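Local coordinates for protein 5-oxopent-3-ene-1,2,5-tricarboxylate decarboxylase (Exiguobacterium antarcticum B7, PDB 6IYM) that belongs to the fumarylacetoacetate hydrolase family and holds a magnesium ion in a site lined by acidic side chains, at residues F6-D11 against R24-P29; V260-V263 against G269-Q272; F148-I153 against F190-V195; E141-H146 against T220-V225; V39-F44 against L231-V236. One frame throughout, in Å; residues are numbered along the deposited sequence.

Contact 1: residues F6-D11 against R24-P29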
# COMPACT_ATOMS: atom_id res chain seq x y z
N PHE A 6 -3.79 -21.88 -8.27
CA PHE A 6 -3.44 -21.75 -6.84
C PHE A 6 -1.96 -22.07 -6.66
O PHE A 6 -1.29 -22.56 -7.60
CB PHE A 6 -4.33 -22.64 -5.98
CG PHE A 6 -4.39 -24.08 -6.39
CD1 PHE A 6 -5.31 -24.51 -7.34
CD2 PHE A 6 -3.53 -25.02 -5.83
CE1 PHE A 6 -5.37 -25.84 -7.71
CE2 PHE A 6 -3.58 -26.35 -6.21
CZ PHE A 6 -4.51 -26.76 -7.15
N ARG A 7 -1.49 -21.69 -5.48
CA ARG A 7 -0.21 -22.12 -4.88
C ARG A 7 -0.59 -23.12 -3.79
O ARG A 7 -1.63 -22.90 -3.14
CB ARG A 7 0.51 -20.87 -4.37
CG ARG A 7 2.01 -20.84 -4.64
CD ARG A 7 2.59 -19.46 -4.46
NE ARG A 7 1.98 -18.76 -3.34
CZ ARG A 7 2.61 -18.37 -2.24
NH1 ARG A 7 3.90 -18.58 -2.11
NH2 ARG A 7 1.95 -17.75 -1.29
N PHE A 8 0.17 -24.22 -3.65
CA PHE A 8 0.01 -25.20 -2.54
C PHE A 8 1.39 -25.54 -1.97
O PHE A 8 2.39 -25.32 -2.67
CB PHE A 8 -0.71 -26.45 -3.04
CG PHE A 8 0.05 -27.31 -4.03
CD1 PHE A 8 0.87 -28.34 -3.59
CD2 PHE A 8 -0.11 -27.12 -5.39
CE1 PHE A 8 1.52 -29.15 -4.50
CE2 PHE A 8 0.55 -27.93 -6.30
CZ PHE A 8 1.36 -28.95 -5.86
N GLU A 9 1.41 -26.08 -0.75
CA GLU A 9 2.64 -26.39 0.02
C GLU A 9 3.06 -27.85 -0.22
O GLU A 9 2.18 -28.74 -0.16
CB GLU A 9 2.40 -26.16 1.51
CG GLU A 9 3.49 -26.70 2.41
CD GLU A 9 3.14 -26.58 3.88
OE1 GLU A 9 2.36 -25.66 4.22
OE2 GLU A 9 3.63 -27.41 4.69
N GLN A 10 4.36 -28.05 -0.45
CA GLN A 10 5.04 -29.38 -0.52
C GLN A 10 6.46 -29.26 0.06
O GLN A 10 7.31 -28.56 -0.54
CB GLN A 10 5.05 -29.88 -1.96
CG GLN A 10 5.52 -31.32 -2.08
CD GLN A 10 5.05 -31.90 -3.39
OE1 GLN A 10 3.90 -32.28 -3.54
NE2 GLN A 10 5.96 -31.94 -4.36
N ASP A 11 6.71 -29.93 1.19
CA ASP A 11 8.02 -29.99 1.89
C ASP A 11 8.37 -28.61 2.47
O ASP A 11 9.56 -28.26 2.45
CB ASP A 11 9.11 -30.51 0.96
CG ASP A 11 8.80 -31.87 0.37
OD1 ASP A 11 7.61 -32.12 0.03
OD2 ASP A 11 9.73 -32.69 0.26
N ARG A 24 -7.03 -31.59 -9.36
CA ARG A 24 -5.96 -30.60 -9.11
C ARG A 24 -4.62 -31.15 -9.61
O ARG A 24 -3.99 -31.98 -8.89
CB ARG A 24 -5.98 -30.24 -7.63
CG ARG A 24 -7.32 -29.67 -7.20
CD ARG A 24 -7.26 -28.86 -5.92
NE ARG A 24 -8.21 -27.76 -6.01
CZ ARG A 24 -8.67 -27.06 -4.98
NH1 ARG A 24 -8.28 -27.36 -3.74
NH2 ARG A 24 -9.53 -26.08 -5.19
N TYR A 25 -4.19 -30.69 -10.79
CA TYR A 25 -2.91 -31.06 -11.44
C TYR A 25 -1.85 -30.08 -10.93
O TYR A 25 -2.17 -28.88 -10.79
CB TYR A 25 -3.07 -31.08 -12.96
CG TYR A 25 -4.42 -31.57 -13.41
CD1 TYR A 25 -4.78 -32.90 -13.28
CD2 TYR A 25 -5.37 -30.69 -13.91
CE1 TYR A 25 -6.03 -33.36 -13.66
CE2 TYR A 25 -6.63 -31.13 -14.30
CZ TYR A 25 -6.97 -32.47 -14.17
OH TYR A 25 -8.21 -32.91 -14.54
N ASP A 26 -0.65 -30.59 -10.62
CA ASP A 26 0.56 -29.78 -10.35
C ASP A 26 1.18 -29.38 -11.70
O ASP A 26 1.66 -30.27 -12.42
CB ASP A 26 1.53 -30.55 -9.45
CG ASP A 26 2.87 -29.88 -9.27
OD1 ASP A 26 3.12 -28.87 -9.98
OD2 ASP A 26 3.66 -30.36 -8.42
N VAL A 27 1.18 -28.09 -12.04
CA VAL A 27 1.57 -27.56 -13.38
C VAL A 27 2.94 -26.89 -13.31
O VAL A 27 3.36 -26.33 -14.34
CB VAL A 27 0.55 -26.56 -13.94
CG1 VAL A 27 -0.83 -27.18 -14.08
CG2 VAL A 27 0.50 -25.28 -13.12
N THR A 28 3.61 -26.92 -12.17
CA THR A 28 4.85 -26.12 -11.95
C THR A 28 5.80 -26.33 -13.13
O THR A 28 6.29 -25.35 -13.69
CB THR A 28 5.44 -26.43 -10.57
OG1 THR A 28 4.33 -26.43 -9.67
CG2 THR A 28 6.50 -25.46 -10.12
N PRO A 29 6.11 -27.60 -13.53
CA PRO A 29 7.04 -27.86 -14.63
C PRO A 29 6.74 -27.12 -15.95
O PRO A 29 7.65 -26.51 -16.47
CB PRO A 29 6.93 -29.38 -14.84
CG PRO A 29 6.60 -29.91 -13.46
CD PRO A 29 5.67 -28.85 -12.89

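Contact 2: residues V260-V263 against G269-Q272. Unlike the reference sequence in segment 260-263: Val260 (reference Ile), Ile261 (reference Val).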
# COMPACT_ATOMS: atom_id res chain seq x y z
N VAL A 260 -14.67 -19.40 13.93
CA VAL A 260 -14.31 -19.90 12.57
C VAL A 260 -15.13 -19.14 11.54
O VAL A 260 -16.38 -19.17 11.62
CB VAL A 260 -14.55 -21.40 12.45
CG1 VAL A 260 -14.27 -21.90 11.04
CG2 VAL A 260 -13.74 -22.16 13.47
N ILE A 261 -14.45 -18.47 10.62
CA ILE A 261 -15.09 -17.62 9.56
C ILE A 261 -14.94 -18.37 8.24
O ILE A 261 -13.79 -18.75 7.94
CB ILE A 261 -14.47 -16.22 9.51
CG1 ILE A 261 -14.27 -15.62 10.90
CG2 ILE A 261 -15.30 -15.31 8.62
CD1 ILE A 261 -13.08 -14.70 10.98
N ASP A 262 -16.05 -18.63 7.55
CA ASP A 262 -16.09 -19.30 6.22
C ASP A 262 -16.74 -18.37 5.17
O ASP A 262 -18.00 -18.30 5.11
CB ASP A 262 -16.82 -20.63 6.36
CG ASP A 262 -16.98 -21.42 5.07
OD1 ASP A 262 -16.09 -21.32 4.18
OD2 ASP A 262 -18.01 -22.13 4.96
N VAL A 263 -15.92 -17.73 4.34
CA VAL A 263 -16.35 -16.90 3.18
C VAL A 263 -16.35 -17.81 1.95
O VAL A 263 -15.38 -18.56 1.72
CB VAL A 263 -15.43 -15.68 2.99
CG1 VAL A 263 -15.88 -14.77 1.86
CG2 VAL A 263 -15.23 -14.88 4.28
N GLY A 269 -14.79 -20.81 -4.53
CA GLY A 269 -14.63 -21.79 -3.44
C GLY A 269 -14.81 -21.13 -2.09
O GLY A 269 -15.59 -20.11 -1.99
N HIS A 270 -14.08 -21.67 -1.11
CA HIS A 270 -14.20 -21.36 0.33
C HIS A 270 -12.86 -20.81 0.85
O HIS A 270 -11.85 -21.43 0.59
CB HIS A 270 -14.64 -22.64 1.06
CG HIS A 270 -16.06 -22.98 0.77
ND1 HIS A 270 -17.06 -22.86 1.71
CD2 HIS A 270 -16.65 -23.40 -0.37
CE1 HIS A 270 -18.21 -23.19 1.17
NE2 HIS A 270 -17.99 -23.52 -0.12
N LEU A 271 -12.90 -19.71 1.60
CA LEU A 271 -11.77 -19.15 2.37
C LEU A 271 -12.19 -19.20 3.83
O LEU A 271 -13.02 -18.37 4.25
CB LEU A 271 -11.49 -17.73 1.88
CG LEU A 271 -10.23 -17.04 2.40
CD1 LEU A 271 -8.95 -17.80 2.04
CD2 LEU A 271 -10.15 -15.64 1.84
N GLN A 272 -11.62 -20.13 4.59
CA GLN A 272 -11.93 -20.32 6.02
C GLN A 272 -10.68 -20.04 6.85
O GLN A 272 -9.61 -20.61 6.53
CB GLN A 272 -12.46 -21.73 6.27
CG GLN A 272 -12.76 -22.01 7.74
CD GLN A 272 -13.15 -23.46 7.92
OE1 GLN A 272 -13.99 -23.98 7.19
NE2 GLN A 272 -12.52 -24.12 8.88

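Contact 3: residues F148-I153 against F190-V195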
# COMPACT_ATOMS: atom_id res chain seq x y z
N PHE A 148 -6.70 -10.45 -14.80
CA PHE A 148 -6.24 -11.86 -14.89
C PHE A 148 -7.37 -12.77 -14.38
O PHE A 148 -7.52 -13.90 -14.88
CB PHE A 148 -4.98 -12.07 -14.05
CG PHE A 148 -4.44 -13.46 -14.13
CD1 PHE A 148 -3.74 -13.88 -15.25
CD2 PHE A 148 -4.64 -14.36 -13.09
CE1 PHE A 148 -3.23 -15.17 -15.32
CE2 PHE A 148 -4.14 -15.65 -13.17
CZ PHE A 148 -3.45 -16.05 -14.29
N GLY A 149 -8.09 -12.34 -13.34
CA GLY A 149 -9.09 -13.21 -12.69
C GLY A 149 -9.58 -12.67 -11.36
O GLY A 149 -9.52 -11.45 -11.16
N TYR A 150 -10.11 -13.56 -10.52
CA TYR A 150 -10.86 -13.22 -9.29
C TYR A 150 -10.55 -14.23 -8.19
O TYR A 150 -10.27 -15.41 -8.49
CB TYR A 150 -12.36 -13.16 -9.57
CG TYR A 150 -12.80 -12.32 -10.72
CD1 TYR A 150 -12.90 -12.84 -12.00
CD2 TYR A 150 -13.19 -11.00 -10.53
CE1 TYR A 150 -13.34 -12.07 -13.07
CE2 TYR A 150 -13.63 -10.21 -11.58
CZ TYR A 150 -13.70 -10.75 -12.86
OH TYR A 150 -14.14 -9.96 -13.88
N SER A 151 -10.61 -13.76 -6.94
CA SER A 151 -10.39 -14.57 -5.72
C SER A 151 -11.23 -13.99 -4.59
O SER A 151 -12.12 -13.15 -4.85
CB SER A 151 -8.90 -14.59 -5.38
OG SER A 151 -8.58 -15.62 -4.46
N ILE A 152 -11.00 -14.46 -3.38
CA ILE A 152 -11.74 -14.02 -2.17
C ILE A 152 -10.76 -13.29 -1.27
O ILE A 152 -9.62 -13.72 -1.19
CB ILE A 152 -12.41 -15.20 -1.46
CG1 ILE A 152 -13.04 -16.16 -2.47
CG2 ILE A 152 -13.40 -14.69 -0.43
CD1 ILE A 152 -13.67 -17.40 -1.86
N ILE A 153 -11.22 -12.20 -0.68
CA ILE A 153 -10.57 -11.46 0.43
C ILE A 153 -11.56 -11.45 1.59
O ILE A 153 -12.73 -11.19 1.34
CB ILE A 153 -10.19 -10.04 -0.03
CG1 ILE A 153 -9.02 -10.10 -1.01
CG2 ILE A 153 -9.90 -9.14 1.15
CD1 ILE A 153 -7.73 -10.32 -0.33
N PHE A 190 -15.19 -16.88 -15.67
CA PHE A 190 -15.90 -16.31 -14.51
C PHE A 190 -16.57 -14.99 -14.89
O PHE A 190 -15.82 -14.10 -15.29
CB PHE A 190 -14.92 -16.08 -13.36
CG PHE A 190 -15.58 -15.78 -12.04
CD1 PHE A 190 -16.03 -16.81 -11.23
CD2 PHE A 190 -15.84 -14.48 -11.68
CE1 PHE A 190 -16.65 -16.52 -10.02
CE2 PHE A 190 -16.47 -14.19 -10.48
CZ PHE A 190 -16.86 -15.21 -9.64
N ASP A 191 -17.90 -14.90 -14.75
CA ASP A 191 -18.70 -13.66 -14.94
C ASP A 191 -19.08 -13.16 -13.55
O ASP A 191 -19.77 -13.85 -12.81
CB ASP A 191 -19.92 -13.90 -15.83
CG ASP A 191 -20.75 -12.66 -16.20
OD1 ASP A 191 -20.65 -11.63 -15.50
OD2 ASP A 191 -21.50 -12.74 -17.19
N PRO A 192 -18.61 -11.98 -13.12
CA PRO A 192 -19.00 -11.42 -11.82
C PRO A 192 -20.36 -10.71 -11.72
O PRO A 192 -20.63 -10.10 -10.67
CB PRO A 192 -17.85 -10.42 -11.60
CG PRO A 192 -17.54 -9.91 -12.97
CD PRO A 192 -17.62 -11.15 -13.83
N ALA A 193 -21.20 -10.77 -12.77
CA ALA A 193 -22.52 -10.09 -12.82
C ALA A 193 -23.41 -10.51 -11.65
O ALA A 193 -24.09 -9.62 -11.05
CB ALA A 193 -23.23 -10.40 -14.12
N ASP A 194 -23.45 -11.80 -11.33
CA ASP A 194 -24.47 -12.36 -10.40
C ASP A 194 -23.93 -13.62 -9.72
O ASP A 194 -24.42 -14.74 -10.00
CB ASP A 194 -25.80 -12.61 -11.13
CG ASP A 194 -26.96 -13.13 -10.29
OD1 ASP A 194 -26.88 -13.08 -9.05
OD2 ASP A 194 -27.93 -13.62 -10.90
N VAL A 195 -22.93 -13.43 -8.85
CA VAL A 195 -22.34 -14.53 -8.06
C VAL A 195 -22.67 -14.25 -6.59
O VAL A 195 -22.70 -13.06 -6.19
CB VAL A 195 -20.84 -14.75 -8.32
CG1 VAL A 195 -20.57 -14.93 -9.81
CG2 VAL A 195 -19.98 -13.63 -7.75
O HOH W 1 -14.73 -11.36 -16.19

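Contact 4: residues E141-H146 against T220-V225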
# COMPACT_ATOMS: atom_id res chain seq x y z
N GLU A 141 -14.67 -0.64 -22.34
CA GLU A 141 -14.31 -1.51 -23.50
C GLU A 141 -13.04 -2.33 -23.22
O GLU A 141 -12.92 -3.44 -23.78
CB GLU A 141 -14.17 -0.63 -24.76
CG GLU A 141 -14.25 -1.40 -26.08
CD GLU A 141 -13.04 -2.25 -26.45
OE1 GLU A 141 -11.92 -1.88 -26.05
OE2 GLU A 141 -13.21 -3.30 -27.13
N ASN A 142 -12.07 -1.80 -22.45
CA ASN A 142 -10.77 -2.49 -22.22
C ASN A 142 -10.64 -3.01 -20.78
O ASN A 142 -9.73 -3.79 -20.56
CB ASN A 142 -9.58 -1.60 -22.63
CG ASN A 142 -9.32 -0.37 -21.77
OD1 ASN A 142 -9.87 -0.19 -20.69
ND2 ASN A 142 -8.45 0.50 -22.24
N ALA A 143 -11.47 -2.56 -19.82
CA ALA A 143 -11.33 -2.91 -18.38
C ALA A 143 -10.93 -4.37 -18.19
O ALA A 143 -9.83 -4.62 -17.68
CB ALA A 143 -12.61 -2.66 -17.64
N LEU A 144 -11.82 -5.28 -18.61
CA LEU A 144 -11.77 -6.73 -18.29
C LEU A 144 -10.56 -7.36 -18.98
O LEU A 144 -10.05 -8.41 -18.50
CB LEU A 144 -13.09 -7.37 -18.73
CG LEU A 144 -14.31 -7.05 -17.86
CD1 LEU A 144 -15.54 -7.79 -18.39
CD2 LEU A 144 -14.06 -7.43 -16.41
N GLU A 145 -10.08 -6.70 -20.04
CA GLU A 145 -8.83 -7.10 -20.73
C GLU A 145 -7.64 -6.95 -19.77
O GLU A 145 -6.66 -7.66 -19.94
CB GLU A 145 -8.69 -6.32 -22.04
CG GLU A 145 -8.70 -7.22 -23.26
CD GLU A 145 -7.51 -8.17 -23.35
OE1 GLU A 145 -6.42 -7.80 -22.87
OE2 GLU A 145 -7.68 -9.30 -23.89
N HIS A 146 -7.71 -6.04 -18.78
CA HIS A 146 -6.63 -5.88 -17.77
C HIS A 146 -6.83 -6.80 -16.55
O HIS A 146 -6.05 -6.67 -15.60
CB HIS A 146 -6.53 -4.40 -17.36
CG HIS A 146 -6.08 -3.50 -18.46
ND1 HIS A 146 -6.95 -3.07 -19.47
CD2 HIS A 146 -4.89 -2.93 -18.70
CE1 HIS A 146 -6.28 -2.27 -20.28
NE2 HIS A 146 -5.03 -2.17 -19.83
N THR A 220 -17.05 -0.78 -13.56
CA THR A 220 -17.07 0.61 -12.99
C THR A 220 -15.96 0.80 -11.95
O THR A 220 -15.36 1.88 -11.88
CB THR A 220 -18.43 0.93 -12.35
OG1 THR A 220 -19.42 0.53 -13.28
CG2 THR A 220 -18.62 2.38 -12.00
N ILE A 221 -15.72 -0.20 -11.11
CA ILE A 221 -14.62 -0.12 -10.11
C ILE A 221 -13.31 0.09 -10.89
O ILE A 221 -12.61 1.06 -10.59
CB ILE A 221 -14.59 -1.36 -9.19
CG1 ILE A 221 -15.73 -1.32 -8.17
CG2 ILE A 221 -13.22 -1.48 -8.55
CD1 ILE A 221 -16.05 -2.65 -7.56
N LEU A 222 -13.00 -0.75 -11.87
CA LEU A 222 -11.75 -0.69 -12.67
C LEU A 222 -11.60 0.69 -13.33
O LEU A 222 -10.54 1.33 -13.16
CB LEU A 222 -11.77 -1.80 -13.71
CG LEU A 222 -11.64 -3.22 -13.17
CD1 LEU A 222 -11.97 -4.23 -14.27
CD2 LEU A 222 -10.25 -3.46 -12.63
N THR A 223 -12.65 1.12 -14.04
CA THR A 223 -12.77 2.46 -14.68
C THR A 223 -12.45 3.59 -13.69
O THR A 223 -11.63 4.46 -14.02
CB THR A 223 -14.20 2.61 -15.24
OG1 THR A 223 -14.20 1.85 -16.45
CG2 THR A 223 -14.61 4.05 -15.40
N GLU A 224 -13.08 3.59 -12.51
CA GLU A 224 -12.98 4.70 -11.53
C GLU A 224 -11.62 4.68 -10.81
O GLU A 224 -11.04 5.75 -10.60
CB GLU A 224 -14.11 4.58 -10.51
CG GLU A 224 -15.46 4.95 -11.06
CD GLU A 224 -15.63 6.45 -11.23
OE1 GLU A 224 -15.63 7.16 -10.19
OE2 GLU A 224 -15.71 6.91 -12.39
N VAL A 225 -11.14 3.50 -10.43
CA VAL A 225 -9.91 3.32 -9.61
C VAL A 225 -8.71 3.80 -10.42
O VAL A 225 -7.84 4.44 -9.83
CB VAL A 225 -9.76 1.86 -9.15
CG1 VAL A 225 -8.42 1.57 -8.52
CG2 VAL A 225 -10.86 1.51 -8.17

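Contact 5: residues V39-F44 against L231-V236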
# COMPACT_ATOMS: atom_id res chain seq x y z
N VAL A 39 3.59 -15.68 -12.79
CA VAL A 39 2.72 -16.23 -13.88
C VAL A 39 1.79 -15.11 -14.37
O VAL A 39 1.62 -14.98 -15.59
CB VAL A 39 1.92 -17.46 -13.41
CG1 VAL A 39 0.88 -17.90 -14.43
CG2 VAL A 39 2.84 -18.62 -13.05
N ILE A 40 1.24 -14.32 -13.45
CA ILE A 40 0.30 -13.21 -13.77
C ILE A 40 1.05 -12.06 -14.46
O ILE A 40 0.58 -11.67 -15.55
CB ILE A 40 -0.44 -12.76 -12.50
CG1 ILE A 40 -1.28 -13.91 -11.94
CG2 ILE A 40 -1.28 -11.53 -12.80
CD1 ILE A 40 -1.53 -13.84 -10.45
N VAL A 41 2.14 -11.56 -13.87
CA VAL A 41 2.94 -10.38 -14.34
C VAL A 41 3.43 -10.63 -15.78
O VAL A 41 3.25 -9.73 -16.62
CB VAL A 41 4.11 -10.07 -13.38
CG1 VAL A 41 5.12 -9.10 -13.97
CG2 VAL A 41 3.64 -9.52 -12.04
N ARG A 42 4.01 -11.81 -16.06
CA ARG A 42 4.52 -12.24 -17.41
C ARG A 42 3.51 -11.98 -18.54
O ARG A 42 3.98 -11.80 -19.67
CB ARG A 42 4.81 -13.74 -17.42
CG ARG A 42 6.26 -14.07 -17.13
CD ARG A 42 6.48 -15.51 -16.70
NE ARG A 42 5.48 -16.45 -17.21
CZ ARG A 42 5.55 -17.76 -17.04
NH1 ARG A 42 6.57 -18.28 -16.38
NH2 ARG A 42 4.59 -18.54 -17.51
N GLY A 43 2.20 -12.01 -18.25
CA GLY A 43 1.14 -11.53 -19.17
C GLY A 43 0.98 -12.41 -20.40
O GLY A 43 0.51 -11.88 -21.43
N PHE A 44 1.35 -13.69 -20.32
CA PHE A 44 1.01 -14.77 -21.29
C PHE A 44 0.81 -16.06 -20.49
O PHE A 44 1.45 -16.19 -19.42
CB PHE A 44 2.11 -14.96 -22.33
CG PHE A 44 3.45 -15.39 -21.78
CD1 PHE A 44 4.36 -14.46 -21.29
CD2 PHE A 44 3.83 -16.73 -21.76
CE1 PHE A 44 5.59 -14.85 -20.78
CE2 PHE A 44 5.06 -17.12 -21.25
CZ PHE A 44 5.94 -16.18 -20.76
N LEU A 231 -2.69 1.00 -12.46
CA LEU A 231 -2.84 -0.32 -11.81
C LEU A 231 -1.67 -1.18 -12.28
O LEU A 231 -1.40 -1.17 -13.49
CB LEU A 231 -4.19 -0.93 -12.18
CG LEU A 231 -5.43 -0.12 -11.79
CD1 LEU A 231 -6.71 -0.85 -12.20
CD2 LEU A 231 -5.43 0.16 -10.30
N GLU A 232 -1.03 -1.89 -11.36
CA GLU A 232 0.09 -2.83 -11.64
C GLU A 232 -0.45 -4.26 -11.79
O GLU A 232 -1.33 -4.64 -11.05
CB GLU A 232 1.12 -2.81 -10.51
CG GLU A 232 1.53 -1.42 -10.06
CD GLU A 232 2.43 -0.65 -11.02
OE1 GLU A 232 2.84 -1.23 -12.04
OE2 GLU A 232 2.72 0.54 -10.74
N ALA A 233 0.13 -5.04 -12.70
CA ALA A 233 -0.04 -6.50 -12.76
C ALA A 233 0.14 -7.06 -11.34
O ALA A 233 1.10 -6.70 -10.67
CB ALA A 233 0.95 -7.10 -13.74
N GLY A 234 -0.83 -7.86 -10.89
CA GLY A 234 -0.81 -8.47 -9.54
C GLY A 234 -1.47 -7.61 -8.49
O GLY A 234 -1.51 -8.04 -7.30
N ASP A 235 -1.96 -6.42 -8.86
CA ASP A 235 -2.86 -5.64 -7.96
C ASP A 235 -4.06 -6.51 -7.55
O ASP A 235 -4.59 -7.27 -8.41
CB ASP A 235 -3.37 -4.37 -8.62
CG ASP A 235 -2.57 -3.13 -8.28
OD1 ASP A 235 -1.85 -3.16 -7.26
OD2 ASP A 235 -2.68 -2.15 -9.04
N VAL A 236 -4.49 -6.38 -6.29
CA VAL A 236 -5.69 -7.05 -5.71
C VAL A 236 -6.69 -5.95 -5.33
O VAL A 236 -6.37 -5.12 -4.46
CB VAL A 236 -5.35 -7.93 -4.50
CG1 VAL A 236 -6.57 -8.66 -3.95
CG2 VAL A 236 -4.26 -8.93 -4.82

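Contact 1: residues F6-D11 against R24-P29
The ring of Phe6 lies against the aliphatic part of Arg24, with its CZ atom 3.7 Å from Arg24 CD and 3.8 Å from Arg24 CB. The arginine chain bends about its CG-CD bond, bringing the guanidinium obliquely beside the ring as an off-centre cation-pi pair: Arg24 CZ is 4.9 Å from the centroid of Phe6, and the two planes are 47° apart. The cationic end also forms a salt bridge to Glu19. These residues sit on the first and third strands of an antiparallel beta meander, 4-10, 13-20 and the weakly bonded 23-26, so that side chains meet across the strand in between while the backbones stay apart. Two residues along, Phe8 points its CZ atom at the carboxylate of Asp26, reaching OD2 at 3.7 Å edge-on, with the ring and carboxylate planes nearly perpendicular. Phe8 CG lies between its backbone N and carbonyl carbon (chi1 68°), which sends the ring toward strand 23-26. Asp26 has other work for its oxygens: OD2 forms a salt bridge with Arg15 of the middle strand, while OD1 accepts from Thr28 OG1 at 2.7 Å and from Thr28 N at 3.0 Å, the latter a capping bond at the start of helix 28-31.

Contact 2: residues V260-V263 against G269-Q272
Asp262 stands with CG anti to its backbone N (chi1 178°), while His270 turns CG anti to its carbonyl carbon (chi1 -71°); from these positions the carboxylate and the imidazole meet obliquely across neighbouring strands. His270 ND1 donates to Asp262 OD1 at 3.1 Å, using the syn lone pair of that oxygen, and it also reaches Asp262 OD2 in a weak bond. Ring and carboxylate are only 24° from coplanar, so the oxygen comes in at the edge of the imidazole, close to its plane. Under them the backbones run as the beta hairpin of strands 260-265 and 269-276, part of a five-stranded mixed sheet in which strand 260-265 also pairs with strand 196-201 on its other flank. Val263 and Leu271 form a hydrogen-bonded antiparallel pair: Leu271 N gives a short, straight bond of 2.7 Å to Val263 O, and Val263 N returns one of 3.0 Å to Leu271 O. Asp262 and Gln272 make the adjacent non-hydrogen-bonded pair, where Ile261 O approaches Gln272 CA at 3.1 Å in a CA-H...O contact. On the face that bears Asp262 and Gln272, the extended Gln272 chain passes obliquely by Val260, with Gln272 CG 3.6 Å from Val260 CG1. The other face carries Val263 and Leu271, both packed on Ile152 of strand 147-158.

Contact 3: residues F148-I153 against F190-V195
Phe190, in the loop between strands 178-186 and 196-201, puts its ring against Tyr150 of strand 147-158. Its CG is anti to the backbone N (chi1 -168°), and ring atom CD2 comes to 3.4 Å from Tyr150 CD1. The centroids are 5.0 Å apart with planes at 41°, an oblique aromatic pair in which Phe190 CE2 lies over one face of the tyrosine ring, offset toward its rim. The backbone carbonyl of Phe190 contributes too: a water lies 3.1 Å from Phe190 O and 2.8 Å from Tyr150 OH, linking the two by hydrogen bonds and sitting in the plane of the tyrosine ring. Asp191 starts away from the strand and makes an Asx turn, OD1 accepting from Ala193 N at 2.9 Å. That turn brackets Pro192, whose CG touches the end of the tyrosine, 3.5 Å from Tyr150 OH and 3.9 Å from Tyr150 CZ. Further on, Val195 N and Pro192 O both bond to Thr211 OG1, tying the loop to the chain after strand 204-210. The chemistry divides along the tyrosine: its ring is held by apolar packing, while its hydroxyl lies against Pro192 CG and CD, and a water gives it a hydrogen-bonding partner and links it to the loop carbonyl.

Contact 4: residues E141-H146 against T220-V225
Ala143, just ahead of the 3-10 turn 144-146, rests on Leu222 of helix 218-225, so the loop between strands 121-131 and 147-158 is packed against one of the few helices of a chain with far more strand than helix. The tight part is small and wholly apolar. Ala143 CB sits 3.8 Å from Leu222 CD1 and 4.1 Å from Leu222 CB, and with so short a side chain on the loop the CA atoms of Ala143 and Leu222 can approach to 6.1 Å. Leu222 has CG anti to its carbonyl carbon (chi1 -70°), which, with chi2 at 168°, carries CD1 to the loop; the same side chain also packs on Val147, Ile129 and Ile131 of strands 147-158 and 121-131. Toward the periphery the packing slackens. Leu144 reaches Leu222 CD1 only with CD2, at 4.4 Å, and also touches Val218, Val219 and Tyr150. Glu141 and Glu145 lie on the solvent side of the loop. His146 starts toward the helix, but its ring swings away from it and folds back on its own turn, with Asn142 O close to the ring plane: His146 ND1 donates to Asn142 O at 3.1 Å, approaching from above the carbonyl plane, while His146 N bonds to Ala143 O at 2.8 Å.

Contact 5: residues V39-F44 against L231-V236
Val41, near the end of helix 36-41, meets Ala233 at the corner of a type II beta turn that runs from Glu232 to Asp235 and leads into strand 236-238. No hydrogen bond joins the two segments; they meet by van der Waals packing. Ala233 CB lies 3.9 Å from Val41 CA and 4.0 Å from Val41 CG2, the methyl that sits beside the valine backbone N; the Ala233 methyl therefore rests on both the backbone and the side chain of Val41. One residue earlier, Ile40 CG2 approaches Gly234 N at 4.2 Å, a looser touch onto the turn backbone, while the Ile40 side chain also packs on Phe148 and Ile184. Gly234 has a positive phi (90°), as expected at the third position of a type II turn. The hydrogen bonds lie to either side of this packing. On the helix side, Gly43 N reaches back to Ile40 O at 3.2 Å. The turn is closed by Asp235 N to Glu232 O at 2.9 Å and tied outward by Gly234 O, which accepts from Tyr66 OH. Asp235 supplies the charged contact, a salt bridge from OD1 to Arg70 NE. Its other oxygen makes a side-chain-to-backbone hydrogen bond: Asp235 OD2 accepts from Glu232 N at 2.9 Å, with the N-H coming from well above the carboxylate plane.

How the contacts relate
From the N terminus, contact 1 closes first, a short loop through the meander of strands 4-10, 13-20 and 23-26. Helix 36-41 then opens contact 5, whose very long loop returns only at 231-236, joining that helix to the turn before strand 236-238. Inside it contact 4 links the 141-146 loop to helix 218-225, and inside that contact 3 ties strand 147-158 to the 190-195 loop; these three are nested and none cross. Contact 2 comes last, in series, as a hairpin of the second sheet. Strand 147-158 is the common thread: Phe148 touches Ile40 of contact 5, Tyr150 touches Leu144 of contact 4, and Ile152 packs on contact 2. Contact 1 touches none of the others.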